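Side-chain contacts in trichothecene 15-O-acetyltransferase TRI3 (Fusarium sporotrichioides, PDB 3FOT), which transfers an acetyl group to the 15-hydroxyl of trichothecene intermediates on the route to T-2 toxin: residues A[86-91]-A[198-203]; A[97-100]-A[104-107]; A[135-140]-A[158-163]; A[235-240]-A[405-410]; A[310-315]-A[387-392]. One frame throughout, in Å; residues are numbered along the deposited sequence.

Interaction 1: residues A[86-91]-A[198-203]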
# COMPACT_ATOMS: atom_id res chain seq x y z
N ARG A 86 10.89 13.55 -9.38
CA ARG A 86 12.06 12.67 -9.47
C ARG A 86 13.22 13.33 -8.74
O ARG A 86 13.97 12.66 -8.03
CB ARG A 86 12.46 12.39 -10.93
CG ARG A 86 13.74 11.51 -11.00
CD ARG A 86 14.03 11.02 -12.38
NE ARG A 86 15.26 10.23 -12.43
CZ ARG A 86 15.60 9.42 -13.43
NH1 ARG A 86 14.80 9.25 -14.48
NH2 ARG A 86 16.76 8.75 -13.36
N PHE A 87 13.35 14.65 -8.91
CA PHE A 87 14.36 15.41 -8.18
C PHE A 87 14.16 15.35 -6.67
O PHE A 87 15.11 15.10 -5.93
CB PHE A 87 14.45 16.86 -8.66
CG PHE A 87 15.69 17.53 -8.19
CD1 PHE A 87 16.87 17.40 -8.92
CD2 PHE A 87 15.71 18.24 -6.98
CE1 PHE A 87 18.06 18.00 -8.46
CE2 PHE A 87 16.90 18.83 -6.52
CZ PHE A 87 18.06 18.71 -7.28
N GLU A 88 12.93 15.55 -6.21
CA GLU A 88 12.62 15.48 -4.79
C GLU A 88 12.76 14.07 -4.21
O GLU A 88 13.28 13.89 -3.09
CB GLU A 88 11.19 15.94 -4.55
CG GLU A 88 10.92 17.42 -4.85
CD GLU A 88 9.59 17.90 -4.28
OE1 GLU A 88 8.88 17.09 -3.64
OE2 GLU A 88 9.27 19.10 -4.41
N HIS A 89 12.26 13.09 -4.96
CA HIS A 89 12.12 11.70 -4.48
C HIS A 89 12.43 10.71 -5.60
O HIS A 89 11.55 10.20 -6.28
CB HIS A 89 10.73 11.49 -3.87
CG HIS A 89 10.46 12.44 -2.74
ND1 HIS A 89 11.22 12.44 -1.59
CD2 HIS A 89 9.58 13.46 -2.61
CE1 HIS A 89 10.80 13.40 -0.79
NE2 HIS A 89 9.81 14.03 -1.38
N PRO A 90 13.73 10.46 -5.81
CA PRO A 90 14.15 9.62 -6.95
C PRO A 90 13.77 8.14 -6.89
O PRO A 90 14.09 7.41 -7.84
CB PRO A 90 15.67 9.79 -7.01
CG PRO A 90 16.05 10.73 -5.88
CD PRO A 90 14.85 11.02 -5.03
N GLU A 91 13.09 7.69 -5.84
CA GLU A 91 12.55 6.35 -5.81
C GLU A 91 11.69 6.07 -7.04
O GLU A 91 11.62 4.93 -7.48
CB GLU A 91 11.68 6.17 -4.57
CG GLU A 91 12.49 5.95 -3.29
CD GLU A 91 13.05 7.20 -2.67
OE1 GLU A 91 12.73 8.34 -3.09
OE2 GLU A 91 13.82 7.02 -1.72
N VAL A 198 2.11 10.37 -4.74
CA VAL A 198 0.90 10.84 -5.47
C VAL A 198 0.57 12.28 -5.00
O VAL A 198 0.33 13.18 -5.81
CB VAL A 198 -0.28 9.90 -5.24
CG1 VAL A 198 -1.59 10.49 -5.77
CG2 VAL A 198 0.00 8.53 -5.92
N GLY A 199 0.60 12.48 -3.68
CA GLY A 199 0.34 13.82 -3.11
C GLY A 199 1.31 14.86 -3.66
O GLY A 199 0.91 16.01 -3.99
N ASP A 200 2.57 14.48 -3.74
CA ASP A 200 3.63 15.36 -4.28
C ASP A 200 3.34 15.74 -5.72
O ASP A 200 3.46 16.89 -6.09
CB ASP A 200 5.00 14.67 -4.20
CG ASP A 200 5.47 14.47 -2.76
OD1 ASP A 200 5.04 15.21 -1.85
OD2 ASP A 200 6.26 13.54 -2.52
N LEU A 201 2.97 14.75 -6.55
CA LEU A 201 2.60 15.03 -7.94
C LEU A 201 1.42 16.00 -8.02
O LEU A 201 1.42 16.90 -8.86
CB LEU A 201 2.24 13.73 -8.69
CG LEU A 201 3.43 12.80 -8.97
CD1 LEU A 201 2.91 11.48 -9.56
CD2 LEU A 201 4.45 13.48 -9.94
N PHE A 202 0.42 15.82 -7.17
CA PHE A 202 -0.75 16.73 -7.18
C PHE A 202 -0.38 18.15 -6.76
O PHE A 202 -0.93 19.12 -7.30
CB PHE A 202 -1.91 16.18 -6.32
CG PHE A 202 -2.62 14.99 -6.92
CD1 PHE A 202 -2.29 14.49 -8.20
CD2 PHE A 202 -3.67 14.38 -6.22
CE1 PHE A 202 -2.98 13.39 -8.76
CE2 PHE A 202 -4.35 13.27 -6.78
CZ PHE A 202 -4.02 12.79 -8.04
N ARG A 203 0.58 18.27 -5.84
CA ARG A 203 1.13 19.59 -5.51
C ARG A 203 1.92 20.17 -6.70
O ARG A 203 1.64 21.28 -7.16
CB ARG A 203 2.04 19.48 -4.29
CG ARG A 203 3.01 20.66 -4.14
CD ARG A 203 3.80 20.49 -2.85
NE ARG A 203 4.50 19.20 -2.68
CZ ARG A 203 5.75 18.95 -3.05
NH1 ARG A 203 6.29 17.76 -2.80
NH2 ARG A 203 6.50 19.89 -3.66
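Arg203 grips Glu88 end-on, one terminal nitrogen to each carboxylate oxygen: NH1 of Arg203 lies 2.8 Å from OE1 of Glu88, and NH2 of Arg203 lies 3.0 Å from OE2 of Glu88. Both bonds are almost straight, both oxygens use their syn lone pairs, and the carboxylate and guanidinium planes, 10° apart, are nearly coplanar. The two side chains arrive from opposite directions. Glu88 runs out extended beyond CG from the end of helix 71-88, while Arg203, on helix 191-205, bends about its CG-CD bond (chi3 54°) and keeps NH1 beside Asp200 of its own helix. There NH1 of Arg203 makes a further salt bridge to OD1 of Asp200 at 3.0 Å; OD1 lies close to the guanidinium plane, whereas NH1 meets the carboxylate from above, 63° out of its plane. The other oxygen of Asp200, OD2, is hydrogen-bonded to the hydroxyl of Tyr354. OD2 of Asp200 also touches CD2 of His89 at 3.3 Å, a carbon contact, obliquely to the imidazole. His89, the first residue to leave the helical conformation after helix 71-88, is stacked on the ring of Tyr354, so Tyr354 meets both Asp200 and His89. Packing surrounds this network: Leu201 lies on Ala85 of helix 71-88, and the Glu88 side chain touches Leu204. With OE1 of Glu88 only 4.6 Å from OD2 of Asp200, the positive charge of Arg203 probably offsets the repulsion between the two acids, joining the helix ends through a three-residue salt-bridge network.

Interaction 2: residues A[97-100]-A[104-107]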
# COMPACT_ATOMS: atom_id res chain seq x y z
N SER A 97 17.17 -5.33 -10.29
CA SER A 97 17.88 -6.45 -10.90
C SER A 97 18.08 -7.54 -9.87
O SER A 97 17.86 -7.34 -8.67
CB SER A 97 19.26 -6.02 -11.44
OG SER A 97 20.12 -5.53 -10.43
N TRP A 98 18.53 -8.70 -10.35
CA TRP A 98 18.76 -9.79 -9.45
C TRP A 98 20.06 -10.48 -9.79
O TRP A 98 20.48 -10.51 -10.97
CB TRP A 98 17.66 -10.84 -9.54
CG TRP A 98 16.33 -10.37 -9.08
CD1 TRP A 98 15.83 -10.45 -7.80
CD2 TRP A 98 15.33 -9.72 -9.87
NE1 TRP A 98 14.55 -9.91 -7.77
CE2 TRP A 98 14.23 -9.45 -9.01
CE3 TRP A 98 15.24 -9.36 -11.23
CZ2 TRP A 98 13.05 -8.83 -9.47
CZ3 TRP A 98 14.06 -8.74 -11.68
CH2 TRP A 98 12.99 -8.47 -10.79
N ASP A 99 20.68 -11.06 -8.77
CA ASP A 99 21.62 -12.15 -9.03
C ASP A 99 21.02 -13.45 -8.52
O ASP A 99 19.80 -13.66 -8.61
CB ASP A 99 23.01 -11.86 -8.44
CG ASP A 99 22.97 -11.50 -6.97
OD1 ASP A 99 22.03 -11.91 -6.24
OD2 ASP A 99 23.90 -10.83 -6.55
N ASP A 100 21.84 -14.35 -7.98
CA ASP A 100 21.31 -15.64 -7.58
C ASP A 100 20.72 -15.64 -6.17
O ASP A 100 20.04 -16.60 -5.77
CB ASP A 100 22.37 -16.72 -7.78
CG ASP A 100 22.76 -16.88 -9.25
OD1 ASP A 100 21.86 -16.95 -10.12
OD2 ASP A 100 23.96 -16.90 -9.54
N ALA A 104 16.40 -8.80 -3.98
CA ALA A 104 16.56 -7.96 -5.16
C ALA A 104 17.63 -6.89 -4.95
O ALA A 104 17.96 -6.53 -3.82
CB ALA A 104 15.25 -7.27 -5.47
N ILE A 105 18.12 -6.35 -6.06
CA ILE A 105 19.06 -5.23 -6.00
C ILE A 105 18.36 -3.99 -6.54
O ILE A 105 17.75 -4.03 -7.58
CB ILE A 105 20.34 -5.52 -6.82
CG1 ILE A 105 21.03 -6.79 -6.30
CG2 ILE A 105 21.28 -4.30 -6.82
CD1 ILE A 105 22.04 -7.38 -7.33
N ILE A 106 18.43 -2.90 -5.79
CA ILE A 106 17.78 -1.66 -6.21
C ILE A 106 18.84 -0.69 -6.72
O ILE A 106 19.82 -0.38 -6.01
CB ILE A 106 17.03 -0.98 -5.02
CG1 ILE A 106 15.85 -1.87 -4.60
CG2 ILE A 106 16.59 0.46 -5.39
CD1 ILE A 106 15.16 -1.48 -3.29
N THR A 107 18.65 -0.20 -7.93
CA THR A 107 19.64 0.71 -8.52
C THR A 107 19.00 2.07 -8.81
O THR A 107 17.84 2.13 -9.23
CB THR A 107 20.22 0.10 -9.80
OG1 THR A 107 20.95 -1.09 -9.46
CG2 THR A 107 21.15 1.07 -10.52
O HOH W 1 19.21 -3.09 -9.82
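The NE1-CD1 side of the Trp98 indole meets Ala104 obliquely, with NE1 of Trp98 3.6 Å from CB of Ala104. The bond from CA to CB of Trp98 leads away from the 104-107 segment, yet the ring swings back to the methyl group. NE1 of Trp98 has its polar partner in the carbonyl of Gly41, and the side chain also packs against helix 43-46, Arg47 and Pro153. One residue earlier, Ser97 pairs with Ile105 as an antiparallel hydrogen-bonded pair: Ser97 N binds Ile105 O at 3.1 Å and Ile105 N binds Ser97 O at 2.8 Å. This is the end of a beta-hairpin formed by strands 95-97 and 105-109, at the margin of a four-stranded antiparallel sheet in which strand 28-32 flanks the other side of 105-109. Ser97 and Ile105 project to the same face, where OG of Ser97, held between the backbone N and the carbonyl carbon (chi1 61°), rests 3.6 Å from CB of Ile105. The same hydroxyl takes part in a water bridge: the water lies 2.7 Å from OG of Ser97 and 2.7 Å from OG1 of Thr107, and donates to Ile105 O at 2.8 Å, so one molecule connects the two strands. Beyond the pair, Asp99 crosses Ile105 at about a right angle, its OD2 4.0 Å from CD1 of Ile105. That oxygen is in a salt bridge with Arg32 of strand 28-32, a residue the Ile105 side chain also touches.

Interaction 3: residues A[135-140]-A[158-163]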
# COMPACT_ATOMS: atom_id res chain seq x y z
N LEU A 135 -10.11 1.63 -12.11
CA LEU A 135 -10.14 0.21 -11.73
C LEU A 135 -10.48 -0.72 -12.88
O LEU A 135 -10.04 -1.86 -12.89
CB LEU A 135 -11.04 -0.06 -10.51
CG LEU A 135 -10.45 0.53 -9.21
CD1 LEU A 135 -11.39 0.34 -8.04
CD2 LEU A 135 -9.06 -0.00 -8.87
N ASP A 136 -11.27 -0.24 -13.85
CA ASP A 136 -11.53 -1.01 -15.09
C ASP A 136 -10.21 -1.27 -15.80
O ASP A 136 -9.94 -2.36 -16.26
CB ASP A 136 -12.44 -0.25 -16.05
CG ASP A 136 -13.89 -0.22 -15.63
OD1 ASP A 136 -14.30 -1.02 -14.77
OD2 ASP A 136 -14.63 0.65 -16.15
N LEU A 137 -9.39 -0.23 -15.86
CA LEU A 137 -8.08 -0.35 -16.50
C LEU A 137 -7.13 -1.28 -15.73
O LEU A 137 -6.38 -2.06 -16.33
CB LEU A 137 -7.46 1.04 -16.65
CG LEU A 137 -6.09 1.07 -17.31
CD1 LEU A 137 -6.12 0.43 -18.71
CD2 LEU A 137 -5.60 2.55 -17.34
N TRP A 138 -7.19 -1.24 -14.41
CA TRP A 138 -6.42 -2.20 -13.61
C TRP A 138 -6.77 -3.62 -14.06
O TRP A 138 -5.89 -4.45 -14.34
CB TRP A 138 -6.74 -1.98 -12.12
CG TRP A 138 -6.17 -3.06 -11.23
CD1 TRP A 138 -4.88 -3.39 -11.09
CD2 TRP A 138 -6.91 -3.94 -10.38
NE1 TRP A 138 -4.74 -4.44 -10.20
CE2 TRP A 138 -5.98 -4.80 -9.75
CE3 TRP A 138 -8.27 -4.08 -10.08
CZ2 TRP A 138 -6.35 -5.77 -8.83
CZ3 TRP A 138 -8.65 -5.06 -9.16
CH2 TRP A 138 -7.70 -5.89 -8.55
N SER A 139 -8.07 -3.90 -14.11
CA SER A 139 -8.57 -5.21 -14.52
C SER A 139 -7.99 -5.59 -15.88
O SER A 139 -7.51 -6.72 -16.08
CB SER A 139 -10.10 -5.21 -14.57
OG SER A 139 -10.64 -5.12 -13.25
N GLU A 140 -8.03 -4.65 -16.81
CA GLU A 140 -7.59 -4.90 -18.17
C GLU A 140 -6.09 -5.17 -18.20
O GLU A 140 -5.62 -6.05 -18.92
CB GLU A 140 -7.96 -3.70 -19.03
CG GLU A 140 -7.35 -3.71 -20.39
CD GLU A 140 -7.57 -2.41 -21.11
OE1 GLU A 140 -6.65 -2.01 -21.86
OE2 GLU A 140 -8.63 -1.79 -20.89
N GLU A 158 4.15 4.54 -13.01
CA GLU A 158 3.58 5.08 -14.22
C GLU A 158 2.18 5.60 -13.91
O GLU A 158 1.56 5.17 -12.93
CB GLU A 158 3.55 4.02 -15.34
CG GLU A 158 2.77 2.73 -15.04
CD GLU A 158 2.84 1.72 -16.17
OE1 GLU A 158 3.42 2.06 -17.25
OE2 GLU A 158 2.26 0.61 -16.02
N LEU A 159 1.67 6.50 -14.76
CA LEU A 159 0.33 7.10 -14.59
C LEU A 159 -0.46 6.92 -15.86
O LEU A 159 0.11 7.05 -16.96
CB LEU A 159 0.44 8.62 -14.38
CG LEU A 159 0.71 9.23 -13.02
CD1 LEU A 159 2.10 8.83 -12.53
CD2 LEU A 159 0.59 10.76 -13.06
N PHE A 160 -1.76 6.65 -15.73
CA PHE A 160 -2.68 6.61 -16.86
C PHE A 160 -3.83 7.57 -16.62
O PHE A 160 -4.54 7.44 -15.63
CB PHE A 160 -3.25 5.20 -17.03
CG PHE A 160 -2.22 4.16 -17.28
CD1 PHE A 160 -1.88 3.81 -18.58
CD2 PHE A 160 -1.61 3.50 -16.21
CE1 PHE A 160 -0.91 2.85 -18.82
CE2 PHE A 160 -0.65 2.53 -16.43
CZ PHE A 160 -0.29 2.20 -17.73
N LEU A 161 -3.98 8.54 -17.52
CA LEU A 161 -5.02 9.58 -17.39
C LEU A 161 -6.14 9.19 -18.34
O LEU A 161 -5.89 8.95 -19.52
CB LEU A 161 -4.48 10.96 -17.77
CG LEU A 161 -3.10 11.40 -17.22
CD1 LEU A 161 -2.61 12.71 -17.84
CD2 LEU A 161 -3.08 11.46 -15.71
N LEU A 162 -7.35 9.12 -17.82
CA LEU A 162 -8.48 8.62 -18.59
C LEU A 162 -9.59 9.64 -18.47
O LEU A 162 -9.84 10.17 -17.40
CB LEU A 162 -8.96 7.30 -17.98
CG LEU A 162 -7.91 6.23 -17.63
CD1 LEU A 162 -8.59 5.06 -16.91
CD2 LEU A 162 -7.17 5.78 -18.88
N SER A 163 -10.28 9.90 -19.57
CA SER A 163 -11.47 10.75 -19.50
C SER A 163 -12.37 10.39 -20.66
O SER A 163 -11.89 10.08 -21.75
CB SER A 163 -11.13 12.26 -19.53
OG SER A 163 -12.27 13.06 -19.16
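The Phe160 ring is met at its root by Leu137, whose CD2 comes in obliquely, 3.7 Å from CG and 4.1 Å from CD1 of Phe160. The two side chains cross at about a right angle, and CB of Phe160 is closer still to CD2 of Leu137, at 3.6 Å. The imidazole of His126, on the neighbouring strand 125-129, also meets the Phe160 ring, with the planes about 30° apart. The chain between these strands makes a beta-alpha-beta crossover: strand 125-129 leads into helix 134-147, which lies over the sheet before strand 158-163 returns parallel to the first, within a mixed sheet of six strands. Within 135-140 it is Leu137 that reaches this strand, and its side chain also touches Gln128 and Leu181 of the two strands flanking 158-163. Along the strand, side chains alternate. Phe160 and Leu162 point to the helix, whereas Leu159 and Leu161 pack on the far side against Phe78 and Leu74 of helix 71-88, so the sheet is sandwiched between helices. On the helix, Trp138 turns elsewhere, toward Tyr54, which it meets edge-to-face, and toward strand 277-283 of another sheet. The contact itself is wholly apolar. With CG of Leu137 anti to the backbone N (chi1 -180°), the branch is carried out toward the strand, and CD2 drops into the notch between Phe160 and Leu162. There CD2 of Leu137 sits 3.9 Å from CD1 of Leu162 and likewise 3.9 Å from CD2 of Leu162.

Interaction 4: residues A[235-240]-A[405-410]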
# COMPACT_ATOMS: atom_id res chain seq x y z
N ASP A 235 20.37 2.34 8.86
CA ASP A 235 21.16 3.49 9.34
C ASP A 235 20.31 4.66 9.83
O ASP A 235 20.84 5.61 10.41
CB ASP A 235 22.13 3.94 8.24
CG ASP A 235 23.10 2.82 7.84
OD1 ASP A 235 23.54 2.07 8.75
OD2 ASP A 235 23.42 2.69 6.66
N SER A 236 19.00 4.57 9.61
CA SER A 236 18.08 5.64 9.94
C SER A 236 17.37 5.43 11.25
O SER A 236 16.59 6.28 11.68
CB SER A 236 17.02 5.78 8.83
OG SER A 236 17.65 6.08 7.59
N LEU A 237 17.65 4.30 11.91
CA LEU A 237 16.92 3.97 13.14
C LEU A 237 17.42 4.76 14.32
O LEU A 237 18.59 5.15 14.38
CB LEU A 237 16.99 2.48 13.48
CG LEU A 237 16.65 1.47 12.40
CD1 LEU A 237 17.05 0.09 12.89
CD2 LEU A 237 15.17 1.51 12.09
N LYS A 238 16.52 4.97 15.27
CA LYS A 238 16.91 5.53 16.56
C LYS A 238 17.83 4.57 17.28
O LYS A 238 18.82 4.99 17.89
CB LYS A 238 15.69 5.78 17.42
CG LYS A 238 14.77 6.86 16.87
CD LYS A 238 13.52 6.92 17.73
CE LYS A 238 12.72 8.16 17.44
NZ LYS A 238 11.56 8.22 18.36
N LEU A 239 17.49 3.28 17.21
CA LEU A 239 18.22 2.22 17.93
C LEU A 239 19.51 1.86 17.21
O LEU A 239 19.54 1.78 15.99
CB LEU A 239 17.33 0.97 18.08
CG LEU A 239 17.75 -0.17 19.04
CD1 LEU A 239 17.89 0.29 20.49
CD2 LEU A 239 16.70 -1.23 18.99
N ASP A 240 20.57 1.64 17.98
CA ASP A 240 21.81 1.10 17.43
C ASP A 240 21.68 -0.43 17.41
O ASP A 240 21.64 -1.07 18.45
CB ASP A 240 22.99 1.54 18.30
CG ASP A 240 24.33 1.02 17.82
OD1 ASP A 240 24.39 0.07 17.01
OD2 ASP A 240 25.35 1.58 18.27
N PHE A 405 13.03 -2.14 19.53
CA PHE A 405 13.71 -2.83 18.45
C PHE A 405 12.79 -3.28 17.31
O PHE A 405 13.23 -3.98 16.40
CB PHE A 405 14.62 -3.98 18.96
CG PHE A 405 13.89 -5.11 19.69
CD1 PHE A 405 12.75 -5.73 19.16
CD2 PHE A 405 14.40 -5.58 20.92
CE1 PHE A 405 12.11 -6.76 19.84
CE2 PHE A 405 13.77 -6.62 21.61
CZ PHE A 405 12.63 -7.22 21.06
N LEU A 406 11.52 -2.87 17.36
CA LEU A 406 10.53 -3.46 16.42
C LEU A 406 10.89 -3.30 14.94
O LEU A 406 10.74 -4.26 14.17
CB LEU A 406 9.09 -2.98 16.70
CG LEU A 406 8.06 -3.90 16.02
CD1 LEU A 406 8.02 -5.31 16.64
CD2 LEU A 406 6.67 -3.26 16.00
N GLN A 407 11.39 -2.13 14.53
CA GLN A 407 11.75 -1.97 13.11
C GLN A 407 12.90 -2.89 12.73
O GLN A 407 12.85 -3.53 11.67
CB GLN A 407 12.03 -0.52 12.71
CG GLN A 407 12.33 -0.35 11.20
CD GLN A 407 11.20 -0.85 10.27
OE1 GLN A 407 10.02 -0.75 10.60
NE2 GLN A 407 11.58 -1.38 9.11
N ALA A 408 13.90 -3.01 13.60
CA ALA A 408 14.99 -3.96 13.35
C ALA A 408 14.47 -5.40 13.22
O ALA A 408 14.96 -6.18 12.40
CB ALA A 408 16.07 -3.87 14.48
N LEU A 409 13.48 -5.74 14.04
CA LEU A 409 12.89 -7.09 14.03
C LEU A 409 12.18 -7.33 12.70
O LEU A 409 12.28 -8.40 12.15
CB LEU A 409 11.92 -7.27 15.21
CG LEU A 409 11.10 -8.57 15.32
CD1 LEU A 409 10.83 -8.98 16.79
CD2 LEU A 409 9.76 -8.39 14.60
N GLY A 410 11.43 -6.33 12.24
CA GLY A 410 10.73 -6.41 10.94
C GLY A 410 11.69 -6.76 9.82
O GLY A 410 11.45 -7.66 9.03
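Leu237 and Leu239 make an apolar loop-to-helix contact, laying the 235-240 loop, which precedes helix 246-264, across the first turn of helix 406-423. Leu237 presses one methyl, CD2, against the aliphatic part of Gln407, 3.5 Å from CG and 3.8 Å from CB of Gln407; the side chains cross at about a right angle. Its other methyl, CD1, is 4.4 Å from CB of Ala408, so the leucine straddles two successive helix residues. Gln407 bends at chi2 (58°), which takes its amide away from the loop, and NE2 bonds to the carbonyl of Gln358. Leu239 lies side by side with Phe405, the N-cap residue of the helix, and the two side chains point the same way. CD2 of Leu239 is tightly placed, 3.4 Å from CA and 3.4 Å from CB of Phe405. The phenyl ring leads away from the loop and meets Phe248 of helix 246-264 edge-to-face, while the backbone N of Phe405 is bonded to OD1 of Asn403. The loop is also held by Arg346, whose NH1 bonds to the carbonyls of Asp235 and Leu237. The helix leads on to His414, which binds 15-deacetylcalonectrin; the His414 side chain is about 7 Å from the side chain of Gln407. This is hydrophobic packing of an irregular loop on the N-terminal turn of a helix that carries a substrate-binding histidine further along.

Interaction 5: residues A[310-315]-A[387-392]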
# COMPACT_ATOMS: atom_id res chain seq x y z
N THR A 310 -12.38 -2.87 12.79
CA THR A 310 -12.41 -3.63 11.54
C THR A 310 -11.79 -5.02 11.73
O THR A 310 -12.32 -6.02 11.27
CB THR A 310 -11.74 -2.87 10.37
OG1 THR A 310 -12.36 -1.59 10.24
CG2 THR A 310 -11.91 -3.61 9.07
N GLN A 311 -10.64 -5.06 12.39
CA GLN A 311 -10.00 -6.35 12.65
C GLN A 311 -10.91 -7.27 13.50
O GLN A 311 -10.96 -8.49 13.27
CB GLN A 311 -8.63 -6.13 13.31
CG GLN A 311 -7.92 -7.43 13.73
CD GLN A 311 -7.45 -8.28 12.57
OE1 GLN A 311 -6.26 -8.23 12.20
NE2 GLN A 311 -8.36 -9.08 12.00
N ALA A 312 -11.61 -6.69 14.47
CA ALA A 312 -12.59 -7.41 15.28
C ALA A 312 -13.72 -8.00 14.40
O ALA A 312 -14.09 -9.17 14.53
CB ALA A 312 -13.15 -6.47 16.34
N ALA A 313 -14.25 -7.17 13.50
CA ALA A 313 -15.36 -7.55 12.65
C ALA A 313 -14.95 -8.66 11.66
O ALA A 313 -15.73 -9.59 11.36
CB ALA A 313 -15.89 -6.31 11.92
N ILE A 314 -13.70 -8.57 11.20
CA ILE A 314 -13.11 -9.61 10.35
C ILE A 314 -13.16 -10.98 11.04
O ILE A 314 -13.55 -11.98 10.44
CB ILE A 314 -11.67 -9.22 9.94
CG1 ILE A 314 -11.77 -8.11 8.87
CG2 ILE A 314 -10.86 -10.43 9.45
CD1 ILE A 314 -10.45 -7.36 8.60
N VAL A 315 -12.75 -10.98 12.31
CA VAL A 315 -12.74 -12.19 13.14
C VAL A 315 -14.15 -12.71 13.41
O VAL A 315 -14.43 -13.89 13.18
CB VAL A 315 -11.89 -11.99 14.41
CG1 VAL A 315 -12.04 -13.16 15.38
CG2 VAL A 315 -10.43 -11.88 13.98
N GLU A 387 -16.26 -5.54 21.31
CA GLU A 387 -15.44 -4.87 22.33
C GLU A 387 -14.35 -5.81 22.86
O GLU A 387 -13.19 -5.41 22.99
CB GLU A 387 -16.31 -4.34 23.48
CG GLU A 387 -17.13 -3.12 23.11
CD GLU A 387 -17.77 -2.43 24.29
OE1 GLU A 387 -18.74 -1.68 24.07
OE2 GLU A 387 -17.29 -2.60 25.42
N SER A 388 -14.72 -7.05 23.15
CA SER A 388 -13.76 -8.06 23.67
C SER A 388 -12.62 -8.25 22.67
O SER A 388 -11.43 -8.22 23.01
CB SER A 388 -14.48 -9.40 23.86
OG SER A 388 -13.61 -10.41 24.34
N ALA A 389 -13.01 -8.47 21.41
CA ALA A 389 -12.04 -8.67 20.35
C ALA A 389 -11.12 -7.45 20.19
O ALA A 389 -9.90 -7.61 20.11
CB ALA A 389 -12.72 -9.02 19.07
N CYS A 390 -11.70 -6.25 20.16
CA CYS A 390 -10.89 -5.01 20.09
C CYS A 390 -9.87 -4.90 21.22
O CYS A 390 -8.74 -4.49 20.99
CB CYS A 390 -11.75 -3.75 20.13
SG CYS A 390 -12.71 -3.47 18.63
N ARG A 391 -10.26 -5.26 22.44
CA ARG A 391 -9.34 -5.18 23.58
C ARG A 391 -8.19 -6.20 23.44
O ARG A 391 -7.05 -5.86 23.74
CB ARG A 391 -10.08 -5.36 24.91
CG ARG A 391 -11.14 -4.29 25.16
CD ARG A 391 -11.67 -4.28 26.62
NE ARG A 391 -12.76 -3.31 26.79
CZ ARG A 391 -12.59 -1.99 26.87
NH1 ARG A 391 -11.37 -1.46 26.82
NH2 ARG A 391 -13.64 -1.19 27.02
N ASN A 392 -8.51 -7.41 22.96
CA ASN A 392 -7.53 -8.45 22.60
C ASN A 392 -6.58 -7.95 21.50
O ASN A 392 -5.35 -8.11 21.59
CB ASN A 392 -8.22 -9.72 22.09
CG ASN A 392 -8.69 -10.67 23.20
OD1 ASN A 392 -7.99 -11.61 23.56
ND2 ASN A 392 -9.90 -10.47 23.71
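Ala389 and Ala312 meet methyl to methyl, their CB atoms 3.8 Å apart, at the point where helices 379-401 and 306-321 come nearest within these segments. Because neither residue has anything beyond CB, the backbones come very close, with CA of Ala312 only 5.3 Å from CA of Ala389. The methyl of Ala389 even approaches the other helix's backbone, its CB 4.1 Å from CA of Ala312. Next in sequence, Cys390 brings its sulfur to the same methyl: SG of Cys390 lies 3.8 Å from CB of Ala312. The bond from CA to CB of Cys390 does not aim at the partner helix, but with SG beside the backbone N (chi1 -71°) the thiol flanks Ala312, which therefore sits against Ala389 and Cys390 together. Cys390 touches Leu300 as well, as does Arg391 after it. Asn392 is turned to its own helix: ND2 of Asn392 donates an almost straight bond of 2.8 Å to Ser388 O, approaching from 55° out of the carbonyl plane. Ser388 O also takes the regular helical bond from the N of Asn392, at 3.0 Å, so two donors share it and the carboxamide is tethered to the helix's own backbone. A turn either way along helix 379-401, Leu386 and Ile393 continue the packing on Ala312, with Ile393 also meeting Gln311. Helix 306-321 also packs on other elements: Ala313 touches Ile510, Phe513 and Met514 of helix 500-516, and Thr310, Gln311 and Ile314 rest on Phe436 of strand 435-441.

How the interactions relate
From the N terminus, interaction 1 closes the first long loop, bringing helix 71-88 to helix 191-205. Nested within that loop, one after the other, are interaction 2, a local hairpin at the edge of a four-stranded sheet, and interaction 3, which sets helix 134-147 on the six-stranded sheet. Interactions 1 and 3 touch directly, CD1 of Leu201 lying 4.1 Å from CD1 of Leu159. Interaction 4 then closes a second loop, from the segment before helix 246-264 to helix 406-423, and encloses interaction 5, the pairing of helices 306-321 and 379-401. No loops cross. Interactions 1 and 5 lie on opposite sides of the chain's centre, their centres about 37 Å apart.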